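Local coordinates for protein DNA methyltransferase (PDB 4ONQ) that probably methylates carbon 5 of cytosines in plant DNA through this catalytic domain, using S-adenosyl-L-methionine as methyl donor, at residues K110-S115 and V169-V174; V17-L22 and A98-H103; F67-S70 and A76-K79. The protein carries 5 engineered substitutions. All blocks are in the same frame, centred on the assembly; numbering follows the deposited sequence.

Contact 1. Residues K110-S115 and V169-V174; sequences KKWWPS and VGRNKV
The indole of Trp-112 lies flat over the backbone of Gly-170, its five-membered ring above Gly-170 CA and its six-membered ring reaching on to Arg-171. Gly-170 CA sits 3.7 Å from the centroid of the five-membered ring, 25° off its normal, a CH-pi contact over the face. The same face runs on across the peptide to Arg-171 N, which stands 3.6 Å above the plane of the Trp-112 ring near its rim. On the opposite face CG of the preceding residue, Lys-111, lies over the centre, so the indole is layered between a backbone and an aliphatic chain. Trp-112 CG stands anti to its carbonyl carbon (chi1 -53°), and the bond to CB points to the hairpin, which lays the ring on Gly-170. The Trp-112 CD1 corner comes 3.4 Å from Val-169 O.

Strands 166-170 and 173-176 form a small antiparallel hairpin, closed by a type II turn from Gly-170 to Lys-173 and carrying a classic beta bulge where Val-169 and Gly-170 both face Lys-173. Trp-112 covers the bulge residues where the strand enters the turn. The hairpin belongs to a part lying away from the seven-stranded sheet, and probably to the target-recognition region found in C5 methyltransferases.

At the far end of the indole, Arg-171 brings its guanidinium in edge to edge: NH2 is 3.7 Å from Trp-112 CZ3, near both planes, which are turned 47° apart. The charge is therefore beside the ring and not stacked over it. Next along the loop, Trp-113 turns its side chain elsewhere, edge-to-face with His-103 and Trp-168, while its NE1 donates to the carbonyl of Asp-117.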
ATOM      1  N   LYS A 110      -5.830 -16.503 -17.832  1.00 49.27           N
ATOM      2  CA  LYS A 110      -4.806 -17.346 -18.441  1.00 46.05           C
ATOM      3  C   LYS A 110      -5.229 -18.005 -19.756  1.00 40.50           C
ATOM      4  O   LYS A 110      -4.447 -18.067 -20.698  1.00 50.67           O
ATOM      5  CB  LYS A 110      -4.346 -18.411 -17.444  1.00 47.11           C
ATOM      6  CG  LYS A 110      -3.531 -19.529 -18.042  1.00 57.70           C
ATOM      7  CD  LYS A 110      -3.209 -20.553 -16.978  1.00 67.64           C
ATOM      8  CE  LYS A 110      -2.573 -21.787 -17.582  1.00 77.25           C
ATOM      9  NZ  LYS A 110      -2.244 -22.787 -16.531  1.00 87.46           N
ATOM     10  N   LYS A 111      -6.436 -18.483 -19.830  1.00 46.59           N
ATOM     11  CA  LYS A 111      -6.873 -19.181 -21.001  1.00 50.99           C
ATOM     12  C   LYS A 111      -6.941 -18.351 -22.264  1.00 50.20           C
ATOM     13  O   LYS A 111      -6.829 -18.862 -23.350  1.00 47.96           O
ATOM     14  CB  LYS A 111      -8.222 -19.784 -20.731  1.00 59.08           C
ATOM     15  CG  LYS A 111      -8.779 -20.519 -21.886  1.00 68.69           C
ATOM     16  CD  LYS A 111     -10.027 -21.226 -21.510  1.00 84.61           C
ATOM     17  CE  LYS A 111     -10.667 -21.892 -22.704  1.00 91.45           C
ATOM     18  NZ  LYS A 111      -9.981 -23.079 -23.259  1.00 91.29           N
ATOM     19  N   TRP A 112      -7.100 -17.060 -22.110  1.00 40.00           N
ATOM     20  CA  TRP A 112      -7.181 -16.170 -23.265  1.00 39.29           C
ATOM     21  C   TRP A 112      -5.955 -15.278 -23.419  1.00 39.27           C
ATOM     22  O   TRP A 112      -5.942 -14.369 -24.246  1.00 39.52           O
ATOM     23  CB  TRP A 112      -8.470 -15.344 -23.210  1.00 38.56           C
ATOM     24  CG  TRP A 112      -9.659 -16.224 -23.048  1.00 57.15           C
ATOM     25  CD1 TRP A 112     -10.483 -16.305 -21.961  1.00 51.92           C
ATOM     26  CD2 TRP A 112     -10.137 -17.192 -23.989  1.00 53.53           C
ATOM     27  NE1 TRP A 112     -11.451 -17.259 -22.173  1.00 43.79           N
ATOM     28  CE2 TRP A 112     -11.261 -17.816 -23.411  1.00 50.16           C
ATOM     29  CE3 TRP A 112      -9.725 -17.589 -25.266  1.00 47.61           C
ATOM     30  CZ2 TRP A 112     -11.981 -18.813 -24.070  1.00 53.28           C
ATOM     31  CZ3 TRP A 112     -10.436 -18.583 -25.916  1.00 44.68           C
ATOM     32  CH2 TRP A 112     -11.550 -19.185 -25.316  1.00 42.99           C
ATOM     33  N   TRP A 113      -4.921 -15.545 -22.626  1.00 40.83           N
ATOM     34  CA  TRP A 113      -3.684 -14.779 -22.722  1.00 39.71           C
ATOM     35  C   TRP A 113      -2.899 -15.202 -23.963  1.00 46.44           C
ATOM     36  O   TRP A 113      -2.491 -16.355 -24.082  1.00 51.02           O
ATOM     37  CB  TRP A 113      -2.828 -14.949 -21.462  1.00 39.66           C
ATOM     38  CG  TRP A 113      -1.976 -13.746 -21.161  1.00 46.05           C
ATOM     39  CD1 TRP A 113      -0.747 -13.456 -21.683  1.00 40.58           C
ATOM     40  CD2 TRP A 113      -2.300 -12.667 -20.271  1.00 38.48           C
ATOM     41  NE1 TRP A 113      -0.288 -12.261 -21.176  1.00 40.28           N
ATOM     42  CE2 TRP A 113      -1.222 -11.756 -20.309  1.00 38.96           C
ATOM     43  CE3 TRP A 113      -3.402 -12.378 -19.454  1.00 40.39           C
ATOM     44  CZ2 TRP A 113      -1.209 -10.579 -19.562  1.00 38.31           C
ATOM     45  CZ3 TRP A 113      -3.388 -11.206 -18.709  1.00 36.69           C
ATOM     46  CH2 TRP A 113      -2.297 -10.321 -18.768  1.00 37.14           C
ATOM     47  N   PRO A 114      -2.702 -14.269 -24.904  1.00 45.84           N
ATOM     48  CA  PRO A 114      -1.960 -14.583 -26.128  1.00 49.73           C
ATOM     49  C   PRO A 114      -0.499 -14.880 -25.814  1.00 48.63           C
ATOM     50  O   PRO A 114       0.077 -14.258 -24.920  1.00 45.92           O
ATOM     51  CB  PRO A 114      -2.062 -13.289 -26.944  1.00 42.72           C
ATOM     52  CG  PRO A 114      -3.170 -12.501 -26.319  1.00 48.90           C
ATOM     53  CD  PRO A 114      -3.165 -12.873 -24.878  1.00 43.28           C
ATOM     54  N   SER A 115       0.092 -15.818 -26.546  1.00 45.20           N
ATOM     55  CA  SER A 115       1.498 -16.162 -26.356  1.00 51.64           C
ATOM     56  C   SER A 115       2.422 -14.959 -26.579  1.00 54.66           C
ATOM     57  O   SER A 115       3.525 -14.902 -26.031  1.00 54.42           O
ATOM     58  CB  SER A 115       1.897 -17.308 -27.287  1.00 48.23           C
ATOM     59  OG  SER A 115       1.657 -16.962 -28.640  1.00 64.84           O
ATOM     60  N   VAL A 169      -9.535 -11.302 -21.105  1.00 26.94           N
ATOM     61  CA  VAL A 169     -10.658 -12.012 -20.492  1.00 28.67           C
ATOM     62  C   VAL A 169     -11.428 -12.848 -21.505  1.00 33.75           C
ATOM     63  O   VAL A 169     -12.364 -13.563 -21.157  1.00 40.38           O
ATOM     64  CB  VAL A 169     -11.630 -11.044 -19.794  1.00 30.92           C
ATOM     65  CG1 VAL A 169     -10.949 -10.396 -18.597  1.00 32.99           C
ATOM     66  CG2 VAL A 169     -12.127  -9.998 -20.775  1.00 26.01           C
ATOM     67  N   GLY A 170     -11.028 -12.748 -22.763  1.00 33.48           N
ATOM     68  CA  GLY A 170     -11.623 -13.543 -23.815  1.00 31.03           C
ATOM     69  C   GLY A 170     -10.785 -13.339 -25.053  1.00 43.33           C
ATOM     70  O   GLY A 170      -9.862 -12.523 -25.043  1.00 37.92           O
ATOM     71  N   ARG A 171     -11.081 -14.078 -26.115  1.00 48.74           N
ATOM     72  CA  ARG A 171     -10.372 -13.882 -27.370  1.00 60.97           C
ATOM     73  C   ARG A 171     -10.784 -12.536 -27.962  1.00 58.03           C
ATOM     74  O   ARG A 171     -11.980 -12.240 -28.075  1.00 42.52           O
ATOM     75  CB  ARG A 171     -10.665 -15.020 -28.349  1.00 73.08           C
ATOM     76  CG  ARG A 171      -9.691 -15.089 -29.512  1.00 77.24           C
ATOM     77  CD  ARG A 171      -9.997 -16.269 -30.414  1.00 86.70           C
ATOM     78  NE  ARG A 171     -10.146 -17.506 -29.655  1.00 90.65           N
ATOM     79  CZ  ARG A 171     -10.262 -18.711 -30.204  1.00 95.39           C
ATOM     80  NH1 ARG A 171     -10.238 -18.844 -31.522  1.00102.85           N
ATOM     81  NH2 ARG A 171     -10.396 -19.783 -29.434  1.00 89.42           N
ATOM     82  N   ASN A 172      -9.783 -11.730 -28.314  1.00 33.08           N
ATOM     83  CA  ASN A 172      -9.976 -10.348 -28.770  1.00 32.30           C
ATOM     84  C   ASN A 172     -10.512  -9.394 -27.703  1.00 30.31           C
ATOM     85  O   ASN A 172     -10.820  -8.240 -28.006  1.00 40.33           O
ATOM     86  CB  ASN A 172     -10.878 -10.276 -30.006  1.00 34.13           C
ATOM     87  CG  ASN A 172     -10.348 -11.083 -31.166  1.00 36.63           C
ATOM     88  OD1 ASN A 172      -9.141 -11.235 -31.325  1.00 36.92           O
ATOM     89  ND2 ASN A 172     -11.253 -11.596 -31.996  1.00 38.85           N
ATOM     90  N   LYS A 173     -10.625  -9.861 -26.462  1.00 32.92           N
ATOM     91  CA  LYS A 173     -11.193  -9.026 -25.406  1.00 27.87           C
ATOM     92  C   LYS A 173     -10.238  -8.761 -24.251  1.00 37.39           C
ATOM     93  O   LYS A 173      -9.925  -9.664 -23.470  1.00 33.13           O
ATOM     94  CB  LYS A 173     -12.482  -9.641 -24.866  1.00 32.27           C
ATOM     95  CG  LYS A 173     -13.525  -9.917 -25.930  1.00 31.63           C
ATOM     96  CD  LYS A 173     -14.876 -10.195 -25.304  1.00 33.05           C
ATOM     97  CE  LYS A 173     -14.793 -11.391 -24.370  1.00 31.91           C
ATOM     98  NZ  LYS A 173     -16.044 -11.527 -23.587  1.00 39.46           N
ATOM     99  N   VAL A 174      -9.779  -7.517 -24.148  1.00 30.74           N
ATOM    100  CA  VAL A 174      -9.079  -7.078 -22.953  1.00 28.54           C
ATOM    101  C   VAL A 174     -10.029  -6.245 -22.125  1.00 31.99           C
ATOM    102  O   VAL A 174     -11.006  -5.696 -22.639  1.00 29.90           O
ATOM    103  CB  VAL A 174      -7.829  -6.230 -23.257  1.00 31.75           C
ATOM    104  CG1 VAL A 174      -6.736  -7.086 -23.881  1.00 35.86           C
ATOM    105  CG2 VAL A 174      -8.190  -5.055 -24.136  1.00 26.14           C
TER

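Contact 2. Residues V17-L22 and A98-H103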
ATOM      1  N   VAL A  17      13.451  -9.145   1.006  1.00 61.57           N
ATOM      2  CA  VAL A  17      12.086  -9.573   0.741  1.00 62.42           C
ATOM      3  C   VAL A  17      12.024 -11.089   0.926  1.00 60.82           C
ATOM      4  O   VAL A  17      13.028 -11.776   0.731  1.00 63.00           O
ATOM      5  CB  VAL A  17      11.626  -9.158  -0.679  1.00 59.71           C
ATOM      6  CG1 VAL A  17      11.505  -7.641  -0.782  1.00 45.47           C
ATOM      7  CG2 VAL A  17      12.579  -9.698  -1.735  1.00 48.61           C
ATOM      8  N   PRO A  18      10.851 -11.619   1.307  1.00 67.82           N
ATOM      9  CA  PRO A  18      10.746 -13.035   1.670  1.00 69.12           C
ATOM     10  C   PRO A  18      11.053 -14.003   0.533  1.00 78.80           C
ATOM     11  O   PRO A  18      11.545 -15.106   0.769  1.00 82.98           O
ATOM     12  CB  PRO A  18       9.274 -13.174   2.079  1.00 56.78           C
ATOM     13  CG  PRO A  18       8.582 -12.116   1.332  1.00 60.75           C
ATOM     14  CD  PRO A  18       9.535 -10.960   1.341  1.00 63.08           C
ATOM     15  N   THR A  19      10.822 -13.602  -0.693  1.00 71.40           N
ATOM     16  CA  THR A  19      10.913 -14.486  -1.826  1.00 71.10           C
ATOM     17  C   THR A  19      12.284 -14.580  -2.484  1.00 80.66           C
ATOM     18  O   THR A  19      12.470 -15.279  -3.438  1.00 81.94           O
ATOM     19  CB  THR A  19       9.978 -13.940  -2.878  1.00 75.53           C
ATOM     20  OG1 THR A  19      10.342 -14.477  -4.136  1.00 86.23           O
ATOM     21  CG2 THR A  19      10.153 -12.470  -2.923  1.00 63.79           C
ATOM     22  N   GLU A  20      13.233 -13.829  -1.997  1.00 85.61           N
ATOM     23  CA  GLU A  20      14.515 -13.881  -2.605  1.00 81.71           C
ATOM     24  C   GLU A  20      15.544 -13.962  -1.549  1.00 92.03           C
ATOM     25  O   GLU A  20      15.258 -13.781  -0.388  1.00 96.78           O
ATOM     26  CB  GLU A  20      14.766 -12.628  -3.396  1.00 84.02           C
ATOM     27  CG  GLU A  20      13.696 -12.335  -4.338  1.00 86.36           C
ATOM     28  CD  GLU A  20      14.014 -12.760  -5.704  1.00 91.61           C
ATOM     29  OE1 GLU A  20      15.200 -12.758  -6.042  1.00 96.33           O
ATOM     30  OE2 GLU A  20      13.084 -13.087  -6.447  1.00 86.33           O
ATOM     31  N   PRO A  21      16.768 -14.225  -1.962  1.00 92.45           N
ATOM     32  CA  PRO A  21      17.856 -14.343  -1.008  1.00 87.58           C
ATOM     33  C   PRO A  21      18.185 -13.007  -0.444  1.00 87.03           C
ATOM     34  O   PRO A  21      18.210 -12.049  -1.181  1.00 90.40           O
ATOM     35  CB  PRO A  21      19.003 -14.763  -1.895  1.00 72.02           C
ATOM     36  CG  PRO A  21      18.724 -14.067  -3.154  1.00 69.65           C
ATOM     37  CD  PRO A  21      17.276 -14.343  -3.332  1.00 78.26           C
ATOM     38  N   LEU A  22      18.477 -12.966   0.837  1.00 85.78           N
ATOM     39  CA  LEU A  22      18.738 -11.741   1.567  1.00 83.65           C
ATOM     40  C   LEU A  22      19.893 -11.027   0.899  1.00 81.33           C
ATOM     41  O   LEU A  22      20.807 -11.673   0.391  1.00 83.60           O
ATOM     42  CB  LEU A  22      19.065 -12.032   3.033  1.00 88.02           C
ATOM     43  CG  LEU A  22      17.846 -12.275   3.924  1.00 87.15           C
ATOM     44  CD1 LEU A  22      18.190 -12.019   5.381  1.00 93.61           C
ATOM     45  CD2 LEU A  22      16.683 -11.401   3.477  1.00 85.99           C
ATOM     46  N   ALA A  98       1.018 -14.233  -1.524  1.00 52.59           N
ATOM     47  CA  ALA A  98       0.106 -13.885  -2.598  1.00 51.67           C
ATOM     48  C   ALA A  98       0.651 -14.467  -3.891  1.00 50.04           C
ATOM     49  O   ALA A  98       1.868 -14.594  -4.047  1.00 49.37           O
ATOM     50  CB  ALA A  98      -0.032 -12.376  -2.701  1.00 36.73           C
ATOM     51  N   PRO A  99      -0.248 -14.851  -4.809  1.00 48.14           N
ATOM     52  CA  PRO A  99       0.169 -15.255  -6.154  1.00 43.84           C
ATOM     53  C   PRO A  99       0.988 -14.130  -6.760  1.00 39.75           C
ATOM     54  O   PRO A  99       0.649 -12.965  -6.567  1.00 50.22           O
ATOM     55  CB  PRO A  99      -1.162 -15.418  -6.904  1.00 50.91           C
ATOM     56  CG  PRO A  99      -2.190 -14.737  -6.055  1.00 53.62           C
ATOM     57  CD  PRO A  99      -1.709 -14.885  -4.652  1.00 44.96           C
ATOM     58  N   ARG A 100       2.067 -14.461  -7.455  1.00 44.07           N
ATOM     59  CA  ARG A 100       2.966 -13.425  -7.935  1.00 51.00           C
ATOM     60  C   ARG A 100       2.979 -13.274  -9.454  1.00 51.94           C
ATOM     61  O   ARG A 100       3.671 -12.414  -9.982  1.00 45.28           O
ATOM     62  CB  ARG A 100       4.377 -13.620  -7.366  1.00 70.18           C
ATOM     63  CG  ARG A 100       4.493 -13.201  -5.901  1.00 86.66           C
ATOM     64  CD  ARG A 100       5.856 -13.517  -5.300  1.00100.04           C
ATOM     65  NE  ARG A 100       6.909 -12.617  -5.766  1.00107.26           N
ATOM     66  CZ  ARG A 100       7.836 -12.945  -6.661  1.00111.18           C
ATOM     67  NH1 ARG A 100       7.846 -14.159  -7.193  1.00117.77           N
ATOM     68  NH2 ARG A 100       8.755 -12.062  -7.023  1.00103.17           N
ATOM     69  N   THR A 101       2.203 -14.089 -10.156  1.00 43.11           N
ATOM     70  CA  THR A 101       2.019 -13.870 -11.581  1.00 46.29           C
ATOM     71  C   THR A 101       0.565 -13.571 -11.884  1.00 43.13           C
ATOM     72  O   THR A 101      -0.328 -13.993 -11.146  1.00 42.96           O
ATOM     73  CB  THR A 101       2.464 -15.073 -12.429  1.00 47.31           C
ATOM     74  OG1 THR A 101       1.766 -16.247 -11.999  1.00 51.58           O
ATOM     75  CG2 THR A 101       3.958 -15.293 -12.304  1.00 42.20           C
ATOM     76  N   ILE A 102       0.343 -12.832 -12.968  1.00 44.38           N
ATOM     77  CA  ILE A 102      -1.000 -12.529 -13.446  1.00 48.40           C
ATOM     78  C   ILE A 102      -1.828 -13.798 -13.576  1.00 41.29           C
ATOM     79  O   ILE A 102      -2.963 -13.866 -13.109  1.00 47.64           O
ATOM     80  CB  ILE A 102      -0.949 -11.834 -14.819  1.00 49.76           C
ATOM     81  CG1 ILE A 102      -0.345 -10.435 -14.678  1.00 37.00           C
ATOM     82  CG2 ILE A 102      -2.339 -11.752 -15.428  1.00 36.28           C
ATOM     83  CD1 ILE A 102       0.171  -9.858 -15.971  1.00 37.72           C
ATOM     84  N   HIS A 103      -1.247 -14.807 -14.162  1.00 47.53           N
ATOM     85  CA  HIS A 103      -1.910 -16.051 -14.325  1.00 45.59           C
ATOM     86  C   HIS A 103      -2.269 -16.741 -13.068  1.00 49.57           C
ATOM     87  O   HIS A 103      -3.274 -17.409 -13.043  1.00 51.25           O
ATOM     88  CB  HIS A 103      -1.098 -16.975 -15.181  1.00 57.61           C
ATOM     89  CG  HIS A 103      -1.080 -16.598 -16.612  1.00 70.25           C
ATOM     90  ND1 HIS A 103      -0.147 -17.021 -17.445  1.00 74.07           N
ATOM     91  CD2 HIS A 103      -1.928 -15.811 -17.346  1.00 69.80           C
ATOM     92  CE1 HIS A 103      -0.374 -16.530 -18.646  1.00 69.25           C
ATOM     93  NE2 HIS A 103      -1.467 -15.791 -18.584  1.00 73.87           N
TER
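The guanidinium of Arg-100 carries Thr-19 OG1 over one face, 3.8 Å above the plane and near its centre, while Glu-20 OE2 lies farther off and out of the guanidinium plane. The two partners belong to a type I turn, Val-17 to Glu-20, in the loop ahead of strand 39-45; Arg-100 sits just before the N-cap of helix 102-105. It is a light surface bridge between a turn and a helix start, burying 83 Å² in all, and the two backbones stay well apart: Thr-19 CA and Arg-100 CA, the nearest pair, are 10.1 Å from each other.

Arg-100 spans that gap. Its chain leaves with CG opposite the carbonyl carbon and bends at chi3 (74°), and its tip meets Thr-19 coming from the opposite direction. Thr-19 in turn holds OG1 away from its own backbone N (chi1 161°), which brings the hydroxyl above the flat group. From there no N-H of Arg-100 is aimed at it, and the meeting is a polar face contact without a hydrogen bond. Glu-20 adds only charge: OE2 is 4.5 Å from Arg-100 NH2, beyond a salt bridge, so any attraction is probably weak and long-ranged.

The backbone of Arg-100 is held on both sides of the residue: N bonds to Glu-104 OE2 and O to Lys-121 NZ. Tyr-72 also touches the arginine side chain. Thr-101 OG1 caps the helix by accepting the N-H of Glu-104. Over the guanidinium face, Thr-19 OG1 stands nearly straight above Arg-100 CZ, 3.9 Å away, with NH1 and NH2 only slightly farther.

Contact 3. Residues F67-S70 and A76-K79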
ATOM      1  N   PHE A  67      13.779   1.304  -0.129  1.00 53.79           N
ATOM      2  CA  PHE A  67      13.059   1.198  -1.387  1.00 46.60           C
ATOM      3  C   PHE A  67      12.693  -0.245  -1.672  1.00 47.67           C
ATOM      4  O   PHE A  67      13.550  -1.126  -1.668  1.00 52.30           O
ATOM      5  CB  PHE A  67      13.889   1.761  -2.538  1.00 48.33           C
ATOM      6  CG  PHE A  67      14.132   3.241  -2.442  1.00 56.55           C
ATOM      7  CD1 PHE A  67      13.096   4.140  -2.651  1.00 49.38           C
ATOM      8  CD2 PHE A  67      15.398   3.733  -2.161  1.00 51.33           C
ATOM      9  CE1 PHE A  67      13.314   5.502  -2.571  1.00 48.96           C
ATOM     10  CE2 PHE A  67      15.623   5.090  -2.076  1.00 52.28           C
ATOM     11  CZ  PHE A  67      14.579   5.979  -2.281  1.00 53.00           C
ATOM     12  N   VAL A  68      11.410  -0.484  -1.911  1.00 45.91           N
ATOM     13  CA  VAL A  68      10.941  -1.827  -2.225  1.00 51.07           C
ATOM     14  C   VAL A  68       9.792  -1.820  -3.241  1.00 49.00           C
ATOM     15  O   VAL A  68       8.929  -0.929  -3.244  1.00 41.31           O
ATOM     16  CB  VAL A  68      10.629  -2.660  -0.939  1.00 48.39           C
ATOM     17  CG1 VAL A  68      10.363  -1.756   0.241  1.00 50.22           C
ATOM     18  CG2 VAL A  68       9.480  -3.631  -1.157  1.00 56.19           C
ATOM     19  N   ASP A  69       9.843  -2.799  -4.137  1.00 54.93           N
ATOM     20  CA  ASP A  69       8.849  -2.980  -5.176  1.00 56.07           C
ATOM     21  C   ASP A  69       7.910  -4.084  -4.719  1.00 49.96           C
ATOM     22  O   ASP A  69       8.354  -5.173  -4.346  1.00 45.47           O
ATOM     23  CB  ASP A  69       9.541  -3.377  -6.485  1.00 49.50           C
ATOM     24  CG  ASP A  69       8.629  -3.269  -7.693  1.00 46.12           C
ATOM     25  OD1 ASP A  69       7.412  -3.528  -7.565  1.00 46.46           O
ATOM     26  OD2 ASP A  69       9.137  -2.920  -8.779  1.00 52.44           O
ATOM     27  N   SER A  70       6.611  -3.812  -4.751  1.00 42.33           N
ATOM     28  CA  SER A  70       5.639  -4.770  -4.237  1.00 38.36           C
ATOM     29  C   SER A  70       5.473  -5.973  -5.151  1.00 38.66           C
ATOM     30  O   SER A  70       4.706  -6.884  -4.847  1.00 44.90           O
ATOM     31  CB  SER A  70       4.291  -4.100  -3.984  1.00 37.16           C
ATOM     32  OG  SER A  70       4.369  -3.232  -2.873  1.00 43.81           O
ATOM     33  N   ALA A  76       1.418  -7.440  -8.877  1.00 37.68           N
ATOM     34  CA  ALA A  76       1.465  -6.105  -9.413  1.00 37.81           C
ATOM     35  C   ALA A  76       2.584  -5.275  -8.820  1.00 43.29           C
ATOM     36  O   ALA A  76       2.784  -5.253  -7.647  1.00 43.32           O
ATOM     37  CB  ALA A  76       0.146  -5.396  -9.223  1.00 37.13           C
ATOM     38  N   ALA A  77       3.305  -4.573  -9.665  1.00 45.71           N
ATOM     39  CA  ALA A  77       4.384  -3.734  -9.225  1.00 49.58           C
ATOM     40  C   ALA A  77       3.967  -2.481  -8.473  1.00 50.61           C
ATOM     41  O   ALA A  77       3.019  -1.841  -8.809  1.00 45.02           O
ATOM     42  CB  ALA A  77       5.244  -3.372 -10.396  1.00 40.92           C
ATOM     43  N   ARG A  78       4.696  -2.161  -7.433  1.00 46.13           N
ATOM     44  CA  ARG A  78       4.540  -0.908  -6.782  1.00 52.19           C
ATOM     45  C   ARG A  78       5.835  -0.491  -6.122  1.00 45.65           C
ATOM     46  O   ARG A  78       6.299  -1.143  -5.231  1.00 46.98           O
ATOM     47  CB  ARG A  78       3.442  -1.033  -5.765  1.00 45.62           C
ATOM     48  CG  ARG A  78       2.879   0.243  -5.263  1.00 44.57           C
ATOM     49  CD  ARG A  78       1.694  -0.096  -4.419  1.00 39.07           C
ATOM     50  NE  ARG A  78       0.799   1.023  -4.244  1.00 47.61           N
ATOM     51  CZ  ARG A  78      -0.176   1.342  -5.068  1.00 54.28           C
ATOM     52  NH1 ARG A  78      -0.924   2.359  -4.799  1.00 51.32           N
ATOM     53  NH2 ARG A  78      -0.414   0.648  -6.140  1.00 49.74           N
ATOM     54  N   LYS A  79       6.358   0.648  -6.530  1.00 50.23           N
ATOM     55  CA  LYS A  79       7.671   1.093  -6.128  1.00 51.82           C
ATOM     56  C   LYS A  79       7.577   2.182  -5.151  1.00 50.79           C
ATOM     57  O   LYS A  79       7.086   3.210  -5.441  1.00 46.72           O
ATOM     58  CB  LYS A  79       8.409   1.628  -7.317  1.00 43.27           C
ATOM     59  CG  LYS A  79       8.748   0.567  -8.295  1.00 43.85           C
ATOM     60  CD  LYS A  79       9.483   1.156  -9.452  1.00 47.03           C
ATOM     61  CE  LYS A  79      10.044   0.067 -10.307  1.00 56.88           C
ATOM     62  NZ  LYS A  79       9.881   0.383 -11.736  1.00 69.40           N
TER
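Asp-69 OD1 is gripped by two backbone N-H groups, those of Arg-78 and Lys-71. The bond from Arg-78 N is 3.0 Å long and bent (140° at the hydrogen), reaching OD1 from 37° above the carboxylate plane. The torsion that sets CG anti to the backbone N of Asp-69 turns the carboxylate across to the other segment. Across the contact, Asp-69 OD2 instead rests against the methylenes of Lys-79, 3.5 Å from CE. Lys-79 NZ remains 4.5 Å from Asp-69 OD2, opposite charges short of a salt bridge.

Arg-78 O, in turn, receives Ser-70 N at 2.7 Å (153° at the hydrogen), and Asp-69 CA supplies a CA-H...O contact to the same oxygen at 3.1 Å. Beside these bonds Ser-70 CB packs on Arg-78 CB, 3.6 Å away. The polar ends leave the contact: Ser-70 OG pairs with Thr-215 OG1, and the extended Arg-78 chain carries NH1 to Gly-208 O.

Asp-69 and Lys-79 form an antiparallel non-hydrogen-bonded pair, where strands 66-69 and 79-84 begin to run together. Strand 79-84 is the one reversed strand of the seven, slotted between 66-69 at the edge and 39-45, the signature of the class I methyltransferase fold.

Contact 3 lies near the cofactor site: the side chain of Arg-78 is about 8 Å from the bound sinefungin. It is nested inside the loop that contact 2 closes, their centres about 11 Å apart and their nearest atoms about 5 Å apart. Between the segments of contact 3, Tyr-72 touches Arg-100, and Phe-73 touches Val-17 and Pro-18. Contact 1 follows later in the chain, its centre about 28 Å from the chain centre and about 24 Å from that of contact 2. Contact 2 still touches contact 1 directly, Lys-110 CA meeting His-103 CD2 at 3.4 Å, while contacts 1 and 3 stay about 11 Å apart at their nearest atoms.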